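Long-range contact in adenylate cyclase-like protein (Chlamydia trachomatis, PDB 4QO6), which forms part of the inner membrane ring of the type III secretion system, here represented by its extended periplasmic region: residues I12-H17 with L58-S63. Residues are numbered along the deposited sequence; the frame is centred on the assembly and turned at random. Where two conformers were deposited one is given.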
ATOM      1  N   ILE A  12      -3.816  39.829  -5.483  1.00 37.33           N
ATOM      2  CA  ILE A  12      -3.014  38.622  -5.539  1.00 38.08           C
ATOM      3  C   ILE A  12      -2.855  38.066  -4.148  1.00 35.71           C
ATOM      4  O   ILE A  12      -3.142  36.873  -3.959  1.00 33.59           O
ATOM      5  CB  ILE A  12      -1.670  38.840  -6.305  1.00 41.42           C
ATOM      6  CG1 ILE A  12      -1.954  39.212  -7.773  1.00 47.43           C
ATOM      7  CG2 ILE A  12      -0.800  37.601  -6.321  1.00 44.31           C
ATOM      8  CD1 ILE A  12      -3.035  38.399  -8.478  1.00 47.51           C
ATOM      9  N   HIS A  13      -2.482  38.931  -3.173  1.00 32.91           N
ATOM     10  CA  HIS A  13      -2.328  38.497  -1.805  0.50 29.73           C
ATOM     11  C   HIS A  13      -3.632  37.926  -1.214  1.00 29.61           C
ATOM     12  O   HIS A  13      -3.593  36.928  -0.492  1.00 33.29           O
ATOM     13  CB  HIS A  13      -1.728  39.632  -0.951  0.50 30.51           C
ATOM     14  CG  HIS A  13      -0.251  39.795  -1.136  0.50 30.11           C
ATOM     15  ND1 HIS A  13       0.297  40.663  -2.055  0.50 31.00           N
ATOM     16  CD2 HIS A  13       0.795  39.173  -0.540  0.50 31.81           C
ATOM     17  CE1 HIS A  13       1.616  40.575  -2.015  0.50 30.84           C
ATOM     18  NE2 HIS A  13       1.944  39.681  -1.098  0.50 30.91           N
ATOM     19  N   ASP A  14      -4.771  38.536  -1.524  1.00 26.15           N
ATOM     20  CA  ASP A  14      -6.061  38.025  -1.077  1.00 29.26           C
ATOM     21  C   ASP A  14      -6.406  36.620  -1.675  1.00 27.95           C
ATOM     22  O   ASP A  14      -6.832  35.727  -0.960  1.00 26.74           O
ATOM     23  CB  ASP A  14      -7.210  39.038  -1.449  1.00 35.77           C
ATOM     24  CG  ASP A  14      -7.234  40.331  -0.560  1.00 38.92           C
ATOM     25  OD1 ASP A  14      -6.307  40.559   0.262  1.00 46.06           O
ATOM     26  OD2 ASP A  14      -8.205  41.106  -0.688  1.00 41.36           O
ATOM     27  N   ILE A  15      -6.278  36.436  -2.990  1.00 25.31           N
ATOM     28  CA  ILE A  15      -6.433  35.097  -3.584  1.00 25.44           C
ATOM     29  C   ILE A  15      -5.452  34.062  -2.976  1.00 24.40           C
ATOM     30  O   ILE A  15      -5.872  32.990  -2.540  1.00 20.96           O
ATOM     31  CB  ILE A  15      -6.257  35.113  -5.128  1.00 25.90           C
ATOM     32  CG1 ILE A  15      -7.268  36.062  -5.790  1.00 25.26           C
ATOM     33  CG2 ILE A  15      -6.473  33.707  -5.700  1.00 28.22           C
ATOM     34  CD1 ILE A  15      -6.848  36.444  -7.194  1.00 28.90           C
ATOM     35  N   GLU A  16      -4.184  34.409  -2.887  1.00 25.03           N
ATOM     36  CA  GLU A  16      -3.197  33.508  -2.245  1.00 31.87           C
ATOM     37  C   GLU A  16      -3.542  33.091  -0.827  1.00 32.83           C
ATOM     38  O   GLU A  16      -3.264  31.949  -0.434  1.00 33.11           O
ATOM     39  CB  GLU A  16      -1.793  34.121  -2.224  1.00 32.82           C
ATOM     40  CG  GLU A  16      -1.133  34.141  -3.583  1.00 38.45           C
ATOM     41  CD  GLU A  16       0.184  34.908  -3.612  1.00 44.56           C
ATOM     42  OE1 GLU A  16       0.700  35.357  -2.545  1.00 46.64           O
ATOM     43  OE2 GLU A  16       0.689  35.080  -4.736  1.00 49.59           O
ATOM     44  N   HIS A  17      -4.119  34.011  -0.046  1.00 31.29           N
ATOM     45  CA  HIS A  17      -4.425  33.708   1.366  1.00 32.19           C
ATOM     46  C   HIS A  17      -5.424  32.537   1.393  1.00 26.89           C
ATOM     47  O   HIS A  17      -5.401  31.641   2.242  1.00 25.88           O
ATOM     48  CB  HIS A  17      -5.002  34.949   2.059  1.00 34.02           C
ATOM     49  CG  HIS A  17      -5.542  34.682   3.429  1.00 40.32           C
ATOM     50  ND1 HIS A  17      -4.725  34.498   4.526  1.00 38.58           N
ATOM     51  CD2 HIS A  17      -6.818  34.614   3.887  1.00 42.35           C
ATOM     52  CE1 HIS A  17      -5.473  34.281   5.595  1.00 41.77           C
ATOM     53  NE2 HIS A  17      -6.748  34.362   5.238  1.00 43.16           N
ATOM     54  N   LEU A  58     -14.620  36.763  -2.124  1.00 32.95           N
ATOM     55  CA  LEU A  58     -13.727  37.847  -2.437  1.00 31.99           C
ATOM     56  C   LEU A  58     -14.539  38.791  -3.310  1.00 34.86           C
ATOM     57  O   LEU A  58     -15.148  38.362  -4.285  1.00 34.79           O
ATOM     58  CB  LEU A  58     -12.475  37.351  -3.131  1.00 29.35           C
ATOM     59  CG  LEU A  58     -11.644  36.371  -2.345  1.00 29.07           C
ATOM     60  CD1 LEU A  58     -10.617  35.722  -3.246  1.00 28.25           C
ATOM     61  CD2 LEU A  58     -10.950  37.070  -1.184  1.00 32.84           C
ATOM     62  N   SER A  59     -14.649  40.050  -2.908  1.00 36.47           N
ATOM     63  CA  SER A  59     -15.608  40.964  -3.603  1.00 40.02           C
ATOM     64  C   SER A  59     -15.225  41.254  -5.047  1.00 35.49           C
ATOM     65  O   SER A  59     -16.091  41.508  -5.864  1.00 38.38           O
ATOM     66  CB  SER A  59     -15.767  42.290  -2.845  1.00 41.05           C
ATOM     67  OG  SER A  59     -14.493  42.828  -2.510  1.00 40.32           O
ATOM     68  N   PHE A  60     -13.927  41.175  -5.368  1.00 34.62           N
ATOM     69  CA  PHE A  60     -13.438  41.412  -6.757  1.00 34.06           C
ATOM     70  C   PHE A  60     -13.578  40.206  -7.727  1.00 33.08           C
ATOM     71  O   PHE A  60     -13.291  40.312  -8.925  1.00 37.67           O
ATOM     72  CB  PHE A  60     -11.985  41.912  -6.716  1.00 33.28           C
ATOM     73  CG  PHE A  60     -11.046  41.018  -5.948  1.00 33.00           C
ATOM     74  CD1 PHE A  60     -10.470  39.922  -6.550  1.00 33.69           C
ATOM     75  CD2 PHE A  60     -10.734  41.282  -4.635  1.00 33.62           C
ATOM     76  CE1 PHE A  60      -9.608  39.105  -5.856  1.00 34.99           C
ATOM     77  CE2 PHE A  60      -9.893  40.453  -3.916  1.00 34.44           C
ATOM     78  CZ  PHE A  60      -9.313  39.371  -4.528  1.00 33.71           C
ATOM     79  N   VAL A  61     -14.025  39.065  -7.207  1.00 31.49           N
ATOM     80  CA  VAL A  61     -14.196  37.853  -7.994  1.00 31.80           C
ATOM     81  C   VAL A  61     -15.676  37.759  -8.323  1.00 32.60           C
ATOM     82  O   VAL A  61     -16.525  37.629  -7.409  1.00 32.47           O
ATOM     83  CB  VAL A  61     -13.695  36.591  -7.249  1.00 29.34           C
ATOM     84  CG1 VAL A  61     -14.128  35.329  -7.974  1.00 28.31           C
ATOM     85  CG2 VAL A  61     -12.164  36.626  -7.126  1.00 28.37           C
ATOM     86  N   LYS A  62     -15.953  37.858  -9.621  1.00 30.40           N
ATOM     87  CA  LYS A  62     -17.298  37.871 -10.160  1.00 34.56           C
ATOM     88  C   LYS A  62     -17.696  36.512 -10.595  1.00 38.21           C
ATOM     89  O   LYS A  62     -18.877  36.152 -10.421  1.00 43.04           O
ATOM     90  CB  LYS A  62     -17.395  38.795 -11.356  1.00 37.85           C
ATOM     91  CG  LYS A  62     -16.966  40.226 -11.070  1.00 43.06           C
ATOM     92  CD  LYS A  62     -17.800  40.834  -9.949  1.00 48.09           C
ATOM     93  CE  LYS A  62     -17.179  42.120  -9.416  1.00 51.11           C
ATOM     94  NZ  LYS A  62     -17.615  42.303  -8.008  1.00 51.20           N
ATOM     95  N   SER A  63     -16.757  35.749 -11.168  1.00 31.85           N
ATOM     96  CA  SER A  63     -17.055  34.349 -11.451  1.00 32.40           C
ATOM     97  C   SER A  63     -15.869  33.414 -11.210  1.00 28.24           C
ATOM     98  O   SER A  63     -14.710  33.847 -11.178  1.00 23.74           O
ATOM     99  CB  SER A  63     -17.543  34.198 -12.887  1.00 34.23           C
ATOM    100  OG  SER A  63     -16.473  34.371 -13.777  1.00 37.61           O
TER
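Asp-14 and Ile-15 on helix 10-19 meet Leu-58 and Phe-60 in a small, mostly apolar side-chain contact, with no hydrogen bond across it. The loop 58-63, which leads from helix 45-56 into strand 63-70, belongs to the PD1 domain, an alpha/beta unit assigned to the BON clan, and the first helix packs against it. A type I turn from Leu-58 to Val-61, closed by a hydrogen bond from Val-61 N to Leu-58 O (3.2 Å), brings both loop side chains to the same helix.

The ring of Phe-60 enters edge first. Its CG is lodged between the backbone N and the carbonyl carbon (chi1 54°), which carries the far rim to the helix. There Phe-60 CZ lies 3.7 Å from Asp-14 CB, and Phe-60 CE1 is 3.8 Å from Ile-15 CG1. Asp-14 OD2 approaches Phe-60 CE2 at 3.7 Å, close to the ring plane, the carboxylate tilted 29° from it. Leu-58 CB lies over the rim of one ring face, 4.0 Å above the plane, while Leu-58 CD1 reaches Ile-15 CG1 at 4.2 Å. Ile-15 is buried and also packs on Phe-27, Phe-29 and Leu-36 of the sheet.

Apolar packing thus joins helix and loop on the sheet, while the carboxylate, set at the partly exposed margin, faces the weakly positive hydrogen rim of the ring, probably a mildly favourable electrostatic arrangement.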